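Local coordinates for putative sugar ABC transport system, substrate-binding protein (Bordetella parapertussis, PDB 5IX8), which probably binds a carbohydrate outside the cytoplasmic membrane and delivers it to an ABC transporter for import, at residues P15-V20 and G74-V79; I6-V11 and A265-E270; G58-Q63 and P82-G87; V20-L25 and V51-A56. All coordinates share one frame; numbering follows the deposited sequence.

Overall arrangement
From the N terminus, residues 6-11 meet the end of helix 254-270 (265-270), so contact 2 closes a loop of about 250 residues that encloses the other three contacts. Next, strand 17-22 pairs with strand 77-80 in contact 1 and, on its other side, with strand 47-53 in contact 4; the two contacts share Val20, and contact 4 lies wholly within the span of contact 1. Contact 3 opens after contact 4 has closed and ends beyond residue 79, so it crosses contact 1, joining the start of helix 60-73 to the loop after strand 77-80. Tyr77 and Glu268 link contact 1 to contact 2, while Gln63 and Thr21 link contact 3 to contact 4.

Contact 1 (P15-V20 and G74-V79)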
loop_
_atom_site.group_PDB
_atom_site.type_symbol
_atom_site.label_atom_id
_atom_site.label_comp_id
_atom_site.label_asym_id
_atom_site.label_seq_id
_atom_site.Cartn_x
_atom_site.Cartn_y
_atom_site.Cartn_z
ATOM N N PRO A 15 -0.152 -11.299 -27.786
ATOM C CA PRO A 15 0.893 -11.544 -26.775
ATOM C C PRO A 15 1.098 -10.314 -25.906
ATOM O O PRO A 15 1.160 -9.183 -26.399
ATOM C CB PRO A 15 2.143 -11.856 -27.604
ATOM C CG PRO A 15 1.595 -12.377 -28.917
ATOM C CD PRO A 15 0.262 -11.689 -29.145
ATOM N N LEU A 16 1.186 -10.539 -24.603
ATOM C CA LEU A 16 1.271 -9.452 -23.642
ATOM C C LEU A 16 2.260 -9.845 -22.558
ATOM O O LEU A 16 2.028 -10.813 -21.825
ATOM C CB LEU A 16 -0.109 -9.145 -23.053
ATOM C CG LEU A 16 -0.294 -7.769 -22.378
ATOM C CD1 LEU A 16 -1.762 -7.528 -22.093
ATOM C CD2 LEU A 16 0.573 -7.580 -21.081
ATOM N N LYS A 17 3.357 -9.104 -22.458
ATOM C CA LYS A 17 4.413 -9.375 -21.481
ATOM C C LYS A 17 4.513 -8.238 -20.479
ATOM O O LYS A 17 4.517 -7.057 -20.862
ATOM C CB LYS A 17 5.778 -9.555 -22.177
ATOM C CG LYS A 17 5.822 -10.737 -23.139
ATOM C CD LYS A 17 7.026 -10.624 -24.125
ATOM C CE LYS A 17 8.353 -10.792 -23.466
ATOM N NZ LYS A 17 9.410 -11.403 -24.377
ATOM N N LEU A 18 4.592 -8.589 -19.204
ATOM C CA LEU A 18 4.755 -7.618 -18.129
ATOM C C LEU A 18 6.110 -7.781 -17.459
ATOM O O LEU A 18 6.563 -8.909 -17.223
ATOM C CB LEU A 18 3.679 -7.782 -17.039
ATOM C CG LEU A 18 2.213 -7.733 -17.457
ATOM C CD1 LEU A 18 1.288 -8.130 -16.271
ATOM C CD2 LEU A 18 1.904 -6.363 -17.913
ATOM N N GLY A 19 6.721 -6.665 -17.086
ATOM C CA GLY A 19 7.815 -6.665 -16.113
ATOM C C GLY A 19 7.341 -5.889 -14.902
ATOM O O GLY A 19 6.724 -4.842 -15.053
ATOM N N VAL A 20 7.646 -6.403 -13.704
ATOM C CA VAL A 20 7.151 -5.848 -12.441
ATOM C C VAL A 20 8.338 -5.497 -11.558
ATOM O O VAL A 20 9.201 -6.348 -11.316
ATOM C CB VAL A 20 6.250 -6.854 -11.695
ATOM C CG1 VAL A 20 5.749 -6.261 -10.348
ATOM C CG2 VAL A 20 5.104 -7.339 -12.580
ATOM N N GLY A 74 11.770 -6.769 -23.942
ATOM C CA GLY A 74 10.607 -6.660 -24.805
ATOM C C GLY A 74 9.284 -6.718 -24.075
ATOM O O GLY A 74 8.283 -7.185 -24.634
ATOM N N VAL A 75 9.242 -6.253 -22.840
ATOM C CA VAL A 75 7.950 -6.185 -22.176
ATOM C C VAL A 75 7.056 -5.158 -22.875
ATOM O O VAL A 75 7.517 -4.245 -23.561
ATOM C CB VAL A 75 8.109 -5.869 -20.683
ATOM C CG1 VAL A 75 9.119 -6.800 -20.026
ATOM C CG2 VAL A 75 8.466 -4.440 -20.460
ATOM N N ASP A 76 5.753 -5.338 -22.717
ATOM C CA ASP A 76 4.773 -4.383 -23.225
ATOM C C ASP A 76 4.370 -3.352 -22.188
ATOM O O ASP A 76 4.119 -2.186 -22.538
ATOM C CB ASP A 76 3.536 -5.138 -23.724
ATOM C CG ASP A 76 3.892 -6.119 -24.845
ATOM O OD1 ASP A 76 4.213 -5.635 -25.940
ATOM O OD2 ASP A 76 3.878 -7.347 -24.649
ATOM N N TYR A 77 4.364 -3.746 -20.919
ATOM C CA TYR A 77 4.078 -2.864 -19.799
ATOM C C TYR A 77 5.085 -3.121 -18.703
ATOM O O TYR A 77 5.415 -4.274 -18.405
ATOM C CB TYR A 77 2.680 -3.065 -19.206
ATOM C CG TYR A 77 1.606 -2.794 -20.212
ATOM C CD1 TYR A 77 1.195 -3.783 -21.082
ATOM C CD2 TYR A 77 0.999 -1.542 -20.302
ATOM C CE1 TYR A 77 0.234 -3.529 -22.035
ATOM C CE2 TYR A 77 0.018 -1.291 -21.250
ATOM C CZ TYR A 77 -0.356 -2.289 -22.112
ATOM O OH TYR A 77 -1.302 -2.049 -23.079
ATOM N N ALA A 78 5.538 -2.045 -18.087
ATOM C CA ALA A 78 6.252 -2.108 -16.822
ATOM C C ALA A 78 5.263 -1.797 -15.722
ATOM O O ALA A 78 4.457 -0.886 -15.874
ATOM C CB ALA A 78 7.383 -1.073 -16.810
ATOM N N VAL A 79 5.304 -2.551 -14.626
ATOM C CA VAL A 79 4.446 -2.307 -13.469
ATOM C C VAL A 79 5.349 -1.862 -12.327
ATOM O O VAL A 79 6.316 -2.552 -12.006
ATOM C CB VAL A 79 3.662 -3.575 -13.084
ATOM C CG1 VAL A 79 2.796 -3.333 -11.832
ATOM C CG2 VAL A 79 2.839 -4.068 -14.269
#
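Lys17 and Asp76 meet where strand 17-20 runs in beside the turn leading to strand 77-79. The lysine CB lies 3.8 Å from Asp76 OD2, with CG slightly farther from the same oxygen. CD lies 3.7 Å from Gly74 O; the bend at chi3 (69°) then keeps CE about as near to that carbonyl. NZ finishes in a weak hydrogen bond to Leu73 O, beside the Schellman motif that Gly74 forms at the end of helix 60-73, and does not reach the carboxylate. Asp76 OD2 turns to the backbone, taking Lys17 N on its anti lone pair at 2.9 Å. In return Asp76 N donates to Lys17 O at 2.8 Å, an oxygen that Tyr77 N also approaches in a weak bond. From here on the two segments are neighbouring strands of the parallel sheet in one lobe of the periplasmic binding protein fold. Gly19 N bonds Tyr77 O at 3.0 Å, and Val79 N bonds Gly19 O at 2.7 Å. Val75 CG1 packs against the bare backbone of Gly19. On the face carrying Leu18, Val20, Tyr77 and Val79, Leu18 CD2 touches Tyr77 CB at 3.6 Å. Leu16 CD2 comes obliquely to the ring, 3.8 Å from Tyr77 CD1, while the phenol OH goes on to hydrogen-bond Glu268 OE1 of helix 254-270.

Contact 2 (I6-V11 and A265-E270)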
loop_
_atom_site.group_PDB
_atom_site.type_symbol
_atom_site.label_atom_id
_atom_site.label_comp_id
_atom_site.label_asym_id
_atom_site.label_seq_id
_atom_site.Cartn_x
_atom_site.Cartn_y
_atom_site.Cartn_z
ATOM N N ILE A 6 -15.740 -5.958 -10.001
ATOM C CA ILE A 6 -15.281 -4.681 -10.539
ATOM C C ILE A 6 -15.213 -4.729 -12.049
ATOM O O ILE A 6 -15.533 -3.744 -12.733
ATOM C CB ILE A 6 -13.924 -4.312 -9.928
ATOM C CG1 ILE A 6 -14.139 -3.987 -8.458
ATOM C CG2 ILE A 6 -13.293 -3.138 -10.700
ATOM C CD1 ILE A 6 -12.834 -3.938 -7.661
ATOM N N VAL A 7 -14.788 -5.871 -12.590
ATOM C CA VAL A 7 -14.627 -6.039 -14.020
ATOM C C VAL A 7 -14.776 -7.532 -14.297
ATOM O O VAL A 7 -14.484 -8.361 -13.435
ATOM C CB VAL A 7 -13.257 -5.466 -14.442
ATOM C CG1 VAL A 7 -12.128 -6.210 -13.699
ATOM C CG2 VAL A 7 -13.094 -5.544 -15.926
ATOM N N GLU A 8 -15.258 -7.881 -15.504
ATOM C CA GLU A 8 -15.326 -9.293 -15.875
ATOM C C GLU A 8 -13.933 -9.773 -16.313
ATOM O O GLU A 8 -13.210 -9.028 -16.966
ATOM C CB GLU A 8 -16.342 -9.446 -17.018
ATOM C CG GLU A 8 -15.928 -10.241 -18.186
ATOM C CD GLU A 8 -17.002 -10.358 -19.280
ATOM O OE1 GLU A 8 -17.764 -9.378 -19.532
ATOM O OE2 GLU A 8 -17.056 -11.437 -19.908
ATOM N N PRO A 9 -13.489 -10.966 -15.922
ATOM C CA PRO A 9 -12.160 -11.423 -16.380
ATOM C C PRO A 9 -12.190 -11.792 -17.855
ATOM O O PRO A 9 -13.087 -12.510 -18.304
ATOM C CB PRO A 9 -11.877 -12.655 -15.513
ATOM C CG PRO A 9 -13.202 -13.163 -15.145
ATOM C CD PRO A 9 -14.182 -11.982 -15.115
ATOM N N ILE A 10 -11.180 -11.351 -18.604
ATOM C CA ILE A 10 -11.021 -11.814 -19.966
ATOM C C ILE A 10 -9.604 -12.341 -20.152
ATOM O O ILE A 10 -8.780 -12.339 -19.231
ATOM C CB ILE A 10 -11.352 -10.730 -21.005
ATOM C CG1 ILE A 10 -10.438 -9.519 -20.837
ATOM C CG2 ILE A 10 -12.887 -10.374 -20.978
ATOM C CD1 ILE A 10 -10.567 -8.565 -22.031
ATOM N N VAL A 11 -9.331 -12.804 -21.369
ATOM C CA VAL A 11 -8.079 -13.468 -21.709
ATOM C C VAL A 11 -7.425 -12.733 -22.863
ATOM O O VAL A 11 -8.103 -12.375 -23.833
ATOM C CB VAL A 11 -8.356 -14.925 -22.092
ATOM C CG1 VAL A 11 -7.063 -15.617 -22.472
ATOM C CG2 VAL A 11 -9.073 -15.619 -20.943
ATOM N N ALA A 265 -4.616 -4.051 -18.076
ATOM C CA ALA A 265 -3.576 -4.058 -19.113
ATOM C C ALA A 265 -4.058 -4.761 -20.385
ATOM O O ALA A 265 -3.757 -4.301 -21.504
ATOM C CB ALA A 265 -2.292 -4.720 -18.595
ATOM N N ILE A 266 -4.788 -5.882 -20.249
ATOM C CA ILE A 266 -5.260 -6.578 -21.454
ATOM C C ILE A 266 -6.160 -5.667 -22.260
ATOM O O ILE A 266 -6.056 -5.588 -23.499
ATOM C CB ILE A 266 -6.004 -7.875 -21.093
ATOM C CG1 ILE A 266 -5.067 -8.890 -20.448
ATOM C CG2 ILE A 266 -6.636 -8.497 -22.338
ATOM C CD1 ILE A 266 -5.807 -10.030 -19.738
ATOM N N ARG A 267 -7.058 -4.964 -21.570
ATOM C CA ARG A 267 -7.977 -4.063 -22.251
ATOM C C ARG A 267 -7.229 -2.925 -22.910
ATOM O O ARG A 267 -7.503 -2.578 -24.067
ATOM C CB ARG A 267 -9.017 -3.555 -21.246
ATOM C CG ARG A 267 -10.008 -4.677 -20.921
ATOM C CD ARG A 267 -10.834 -4.287 -19.712
ATOM N NE ARG A 267 -11.954 -5.216 -19.558
ATOM C CZ ARG A 267 -11.868 -6.384 -18.943
ATOM N NH1 ARG A 267 -10.727 -6.772 -18.349
ATOM N NH2 ARG A 267 -12.945 -7.134 -18.898
ATOM N N GLU A 268 -6.290 -2.309 -22.188
ATOM C CA GLU A 268 -5.524 -1.208 -22.782
ATOM C C GLU A 268 -4.788 -1.689 -24.025
ATOM O O GLU A 268 -4.831 -1.045 -25.082
ATOM C CB GLU A 268 -4.538 -0.653 -21.756
ATOM C CG GLU A 268 -4.203 0.837 -21.928
ATOM C CD GLU A 268 -3.162 1.115 -23.004
ATOM O OE1 GLU A 268 -2.346 0.215 -23.326
ATOM O OE2 GLU A 268 -3.152 2.263 -23.527
ATOM N N HIS A 269 -4.183 -2.868 -23.929
ATOM C CA HIS A 269 -3.358 -3.405 -25.004
ATOM C C HIS A 269 -4.173 -3.703 -26.251
ATOM O O HIS A 269 -3.685 -3.509 -27.378
ATOM C CB HIS A 269 -2.668 -4.668 -24.505
ATOM C CG HIS A 269 -1.538 -5.122 -25.366
ATOM N ND1 HIS A 269 -1.424 -6.417 -25.811
ATOM C CD2 HIS A 269 -0.451 -4.461 -25.841
ATOM C CE1 HIS A 269 -0.311 -6.544 -26.518
ATOM N NE2 HIS A 269 0.283 -5.366 -26.576
ATOM N N GLU A 270 -5.402 -4.195 -26.083
ATOM C CA GLU A 270 -6.217 -4.610 -27.221
ATOM C C GLU A 270 -7.263 -3.577 -27.603
ATOM O O GLU A 270 -8.127 -3.866 -28.442
ATOM C CB GLU A 270 -6.868 -5.967 -26.914
ATOM C CG GLU A 270 -5.786 -7.034 -26.627
ATOM C CD GLU A 270 -6.284 -8.471 -26.595
ATOM O OE1 GLU A 270 -7.458 -8.708 -26.950
ATOM O OE2 GLU A 270 -5.460 -9.366 -26.242
#
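Val7 and Ile10 hold the guanidinium of Arg267 between them, one over each face. Val7 CG2 sits over the centre of the flat group, 3.4 Å from Arg267 CZ. It gets there because it is the branch placed anti to the valine's backbone N, while CG1 takes the position between N and the carbonyl carbon (chi1 60°). Over the opposite face lies the CG1-CD1 arm of Ile10: CD1 is 4.0 Å from Arg267 CZ, and CG1 lies 3.7 Å from Arg267 NH1. The arginine side chain, extended from CG to NE, reaches out from the helix to fill this slot. Near the edge of the group, Arg267 NH2 donates to Glu8 O at 2.7 Å, with the oxygen tilted 19° out of the guanidinium plane. A second bond, from NH1 to Gln263 OE1 one turn earlier in the helix, further restricts the group's rotation. The same amide oxygen accepts Ile10 N, so Gln263 positions both the loop and the arginine. Beyond the guanidinium, Ile10 slides past Ile266 in the opposite direction, Ile10 CD1 resting 3.9 Å from Ile266 CG2, while Ile266 CD1 lies 3.8 Å from Ile10 O. All this is the N-terminal loop lying along the last turns of helix 254-270. The helix in turn packs against the parallel sheet, with Ile266 touching Leu16 beside strand 17-22, and Glu268 in a salt bridge to Lys101 on strand 101-105.

Contact 3 (G58-Q63 and P82-G87)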
loop_
_atom_site.group_PDB
_atom_site.type_symbol
_atom_site.label_atom_id
_atom_site.label_comp_id
_atom_site.label_asym_id
_atom_site.label_seq_id
_atom_site.Cartn_x
_atom_site.Cartn_y
_atom_site.Cartn_z
ATOM N N GLY A 58 14.063 4.177 -1.027
ATOM C CA GLY A 58 15.239 4.944 -1.402
ATOM C C GLY A 58 16.142 4.292 -2.432
ATOM O O GLY A 58 17.037 4.974 -2.949
ATOM N N ASN A 59 15.936 3.002 -2.749
ATOM C CA ASN A 59 16.752 2.289 -3.735
ATOM C C ASN A 59 16.277 2.594 -5.154
ATOM O O ASN A 59 15.860 1.726 -5.924
ATOM C CB ASN A 59 16.729 0.787 -3.460
ATOM C CG ASN A 59 17.685 0.400 -2.359
ATOM O OD1 ASN A 59 18.285 1.284 -1.723
ATOM N ND2 ASN A 59 17.857 -0.902 -2.132
ATOM N N VAL A 60 16.368 3.877 -5.501
ATOM C CA VAL A 60 15.801 4.347 -6.750
ATOM C C VAL A 60 16.654 3.912 -7.946
ATOM O O VAL A 60 16.118 3.478 -8.972
ATOM C CB VAL A 60 15.623 5.870 -6.640
ATOM C CG1 VAL A 60 15.239 6.450 -7.941
ATOM C CG2 VAL A 60 14.541 6.173 -5.619
ATOM N N GLN A 61 17.989 3.989 -7.828
ATOM C CA GLN A 61 18.855 3.583 -8.938
ATOM C C GLN A 61 18.667 2.112 -9.285
ATOM O O GLN A 61 18.669 1.736 -10.469
ATOM C CB GLN A 61 20.314 3.883 -8.591
ATOM C CG GLN A 61 20.638 5.392 -8.603
ATOM C CD GLN A 61 20.481 6.010 -10.000
ATOM O OE1 GLN A 61 20.750 5.355 -11.018
ATOM N NE2 GLN A 61 20.026 7.258 -10.053
ATOM N N GLN A 62 18.484 1.262 -8.265
ATOM C CA GLN A 62 18.207 -0.150 -8.508
ATOM C C GLN A 62 16.978 -0.321 -9.387
ATOM O O GLN A 62 16.976 -1.137 -10.318
ATOM C CB GLN A 62 18.010 -0.881 -7.176
ATOM C CG GLN A 62 19.287 -1.051 -6.347
ATOM C CD GLN A 62 19.642 0.156 -5.451
ATOM O OE1 GLN A 62 19.184 1.286 -5.649
ATOM N NE2 GLN A 62 20.485 -0.103 -4.452
ATOM N N GLN A 63 15.928 0.462 -9.124
ATOM C CA GLN A 63 14.713 0.333 -9.921
ATOM C C GLN A 63 14.885 0.926 -11.306
ATOM O O GLN A 63 14.320 0.401 -12.265
ATOM C CB GLN A 63 13.526 0.982 -9.213
ATOM C CG GLN A 63 12.927 0.094 -8.209
ATOM C CD GLN A 63 11.589 0.583 -7.727
ATOM O OE1 GLN A 63 11.402 1.770 -7.432
ATOM N NE2 GLN A 63 10.656 -0.328 -7.626
ATOM N N PRO A 82 7.108 2.392 -6.616
ATOM C CA PRO A 82 8.427 3.037 -6.558
ATOM C C PRO A 82 9.005 3.131 -5.152
ATOM O O PRO A 82 8.292 3.241 -4.154
ATOM C CB PRO A 82 8.142 4.438 -7.122
ATOM C CG PRO A 82 6.737 4.720 -6.615
ATOM C CD PRO A 82 6.008 3.374 -6.712
ATOM N N ALA A 83 10.329 3.123 -5.094
ATOM C CA ALA A 83 11.046 3.256 -3.827
ATOM C C ALA A 83 11.138 4.699 -3.340
ATOM O O ALA A 83 11.665 4.945 -2.248
ATOM C CB ALA A 83 12.448 2.669 -3.950
ATOM N N ALA A 84 10.681 5.647 -4.134
ATOM C CA ALA A 84 10.564 7.040 -3.736
ATOM C C ALA A 84 9.497 7.651 -4.619
ATOM O O ALA A 84 9.239 7.163 -5.723
ATOM C CB ALA A 84 11.871 7.809 -3.921
ATOM N N TYR A 85 8.897 8.746 -4.142
ATOM C CA TYR A 85 7.824 9.372 -4.914
ATOM C C TYR A 85 8.368 10.001 -6.188
ATOM O O TYR A 85 7.799 9.819 -7.273
ATOM C CB TYR A 85 7.105 10.421 -4.078
ATOM C CG TYR A 85 5.912 11.089 -4.761
ATOM C CD1 TYR A 85 4.832 10.327 -5.266
ATOM C CD2 TYR A 85 5.828 12.479 -4.847
ATOM C CE1 TYR A 85 3.701 10.940 -5.841
ATOM C CE2 TYR A 85 4.717 13.086 -5.399
ATOM C CZ TYR A 85 3.653 12.320 -5.910
ATOM O OH TYR A 85 2.576 12.968 -6.454
ATOM N N SER A 86 9.463 10.745 -6.072
ATOM C CA SER A 86 9.979 11.575 -7.156
ATOM C C SER A 86 11.207 10.957 -7.811
ATOM O O SER A 86 11.940 10.162 -7.213
ATOM C CB SER A 86 10.308 12.989 -6.651
ATOM O OG SER A 86 9.124 13.658 -6.217
ATOM N N GLY A 87 11.416 11.342 -9.065
ATOM C CA GLY A 87 12.599 10.987 -9.822
ATOM C C GLY A 87 12.398 9.961 -10.930
ATOM O O GLY A 87 13.371 9.634 -11.619
#
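With chi1 at -82°, CG of Gln63 stands anti to its carbonyl carbon, and the chain, extended beyond CG (chi2 -167°), carries OE1 to the backbone of Ala83. The place is at the C-terminal ends of the parallel strands, the end of the sheet that commonly faces the cleft in periplasmic binding proteins: the first turn of helix 60-73 meets the loop after strand 77-80. Ala83 N gives its hydrogen to Gln63 OE1 at 2.9 Å, tilted well out of the amide carbonyl plane, and is also bonded by the hydroxyl of Tyr88. The other end of the amide, Gln63 NE2, is held by Thr21 OG1 and Ser81 O, so the group is fixed from both sides. Ahead of the helix, Gly58 N donates to Ala83 O at 2.8 Å. These two bonds use the N-H and the C=O of one residue, Ala83, whose CB is turned toward the helix start and lies 3.7 Å from Asn59 N. Asn59 itself points its ND2 at Ala54 O. The closest apolar touch is Val60 CG2 against Ala84 CB at 3.6 Å.

Contact 4 (V20-L25 and V51-A56); sequences VTVVHL and VAVAGA
The beta-alpha-beta unit of strand 17-22, helix 28-43 and strand 47-53 brings its two strands side by side here, with strand 47-53 outermost in the parallel sheet. Ala52 N donates to Val20 O at 2.7 Å, and the parallel ladder then alternates between the chains, Val22 N giving to Ala52 O and Ala54 N to Val22 O. The pairing outlasts the strands, because Gly55 N bonds Val23 O at 2.8 Å as both chains leave the sheet, the glycine with positive phi. Val20, Val22, Val51 and Val53 share the face turned to helix 28-43, where Val20 meets Ile37 and Val22 meets Tyr30. At its end Val53 CG1, placed anti to the carbonyl carbon (chi1 -61°), crosses the leucine side chain and lies 3.6 Å from Leu25 CG. Farther along, Val23 CG1 rests 3.7 Å from Ala56 C. Ala56 itself has its side chain about 4 Å from a bound 1,2-ethanediol, probably left from crystallisation. Thr21 and Ala52 occupy the other face, under helix 60-73. Thr21 OG1 comes within 3.7 Å of Ala52 O without bonding it, and pairs instead with Gln66 OE1. All hydrogen bonds between the two segments are thus main-chain to main-chain, and the valines and Leu25 add only apolar packing. The buried hydroxyl of Thr21 is satisfied from helix 60-73, where Gln66, through OE1 to Thr21 OG1 and NE2 to Val53 O, ties that helix to both strands.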
loop_
_atom_site.group_PDB
_atom_site.type_symbol
_atom_site.label_atom_id
_atom_site.label_comp_id
_atom_site.label_asym_id
_atom_site.label_seq_id
_atom_site.Cartn_x
_atom_site.Cartn_y
_atom_site.Cartn_z
ATOM N N VAL A 20 7.646 -6.403 -13.704
ATOM C CA VAL A 20 7.151 -5.848 -12.441
ATOM C C VAL A 20 8.338 -5.497 -11.558
ATOM O O VAL A 20 9.201 -6.348 -11.316
ATOM C CB VAL A 20 6.250 -6.854 -11.695
ATOM C CG1 VAL A 20 5.749 -6.261 -10.348
ATOM C CG2 VAL A 20 5.104 -7.339 -12.580
ATOM N N THR A 21 8.373 -4.264 -11.045
ATOM C CA THR A 21 9.306 -3.949 -9.964
ATOM C C THR A 21 8.578 -3.267 -8.809
ATOM O O THR A 21 7.855 -2.287 -9.005
ATOM C CB THR A 21 10.486 -3.093 -10.459
ATOM O OG1 THR A 21 11.294 -2.745 -9.342
ATOM C CG2 THR A 21 10.033 -1.827 -11.189
ATOM N N VAL A 22 8.782 -3.780 -7.597
ATOM C CA VAL A 22 8.173 -3.217 -6.402
ATOM C C VAL A 22 9.277 -2.930 -5.403
ATOM O O VAL A 22 10.436 -3.272 -5.629
ATOM C CB VAL A 22 7.116 -4.153 -5.791
ATOM C CG1 VAL A 22 5.891 -4.286 -6.726
ATOM C CG2 VAL A 22 7.741 -5.533 -5.428
ATOM N N VAL A 23 8.912 -2.301 -4.275
ATOM C CA VAL A 23 9.936 -1.854 -3.332
ATOM C C VAL A 23 10.603 -3.047 -2.659
ATOM O O VAL A 23 11.840 -3.142 -2.596
ATOM C CB VAL A 23 9.346 -0.892 -2.277
ATOM C CG1 VAL A 23 10.474 -0.431 -1.320
ATOM C CG2 VAL A 23 8.681 0.308 -2.958
ATOM N N HIS A 24 9.794 -3.953 -2.120
ATOM C CA HIS A 24 10.284 -5.073 -1.338
ATOM C C HIS A 24 9.168 -6.109 -1.256
ATOM O O HIS A 24 7.989 -5.805 -1.454
ATOM C CB HIS A 24 10.747 -4.620 0.066
ATOM C CG HIS A 24 9.621 -4.177 0.951
ATOM N ND1 HIS A 24 8.771 -5.068 1.577
ATOM C CD2 HIS A 24 9.201 -2.942 1.313
ATOM C CE1 HIS A 24 7.872 -4.400 2.278
ATOM N NE2 HIS A 24 8.098 -3.108 2.122
ATOM N N LEU A 25 9.549 -7.337 -0.961
ATOM C CA LEU A 25 8.567 -8.403 -0.786
ATOM C C LEU A 25 8.526 -8.919 0.651
ATOM O O LEU A 25 8.305 -10.110 0.869
ATOM C CB LEU A 25 8.838 -9.563 -1.748
ATOM C CG LEU A 25 8.727 -9.192 -3.230
ATOM C CD1 LEU A 25 9.240 -10.344 -4.089
ATOM C CD2 LEU A 25 7.318 -8.766 -3.628
ATOM N N VAL A 51 9.797 -10.413 -11.977
ATOM C CA VAL A 51 9.443 -9.608 -10.814
ATOM C C VAL A 51 10.739 -9.239 -10.117
ATOM O O VAL A 51 11.535 -10.123 -9.769
ATOM C CB VAL A 51 8.507 -10.347 -9.859
ATOM C CG1 VAL A 51 8.179 -9.448 -8.689
ATOM C CG2 VAL A 51 7.240 -10.786 -10.582
ATOM N N ALA A 52 10.980 -7.945 -9.962
ATOM C CA ALA A 52 12.202 -7.451 -9.359
ATOM C C ALA A 52 11.853 -6.586 -8.160
ATOM O O ALA A 52 10.719 -6.109 -8.035
ATOM C CB ALA A 52 13.010 -6.653 -10.373
ATOM N N VAL A 53 12.834 -6.390 -7.267
ATOM C CA VAL A 53 12.633 -5.538 -6.094
ATOM C C VAL A 53 13.717 -4.481 -6.017
ATOM O O VAL A 53 14.889 -4.741 -6.310
ATOM C CB VAL A 53 12.571 -6.313 -4.754
ATOM C CG1 VAL A 53 11.405 -7.308 -4.760
ATOM C CG2 VAL A 53 13.905 -6.997 -4.404
ATOM N N ALA A 54 13.309 -3.278 -5.620
ATOM C CA ALA A 54 14.282 -2.233 -5.301
ATOM C C ALA A 54 15.175 -2.661 -4.155
ATOM O O ALA A 54 16.378 -2.377 -4.156
ATOM C CB ALA A 54 13.568 -0.928 -4.922
ATOM N N GLY A 55 14.579 -3.280 -3.137
ATOM C CA GLY A 55 15.271 -3.793 -1.970
ATOM C C GLY A 55 15.000 -2.987 -0.726
ATOM O O GLY A 55 15.036 -3.540 0.384
ATOM N N ALA A 56 14.744 -1.691 -0.877
ATOM C CA ALA A 56 14.489 -0.834 0.281
ATOM C C ALA A 56 13.890 0.455 -0.241
ATOM O O ALA A 56 14.111 0.814 -1.397
ATOM C CB ALA A 56 15.773 -0.529 1.068
#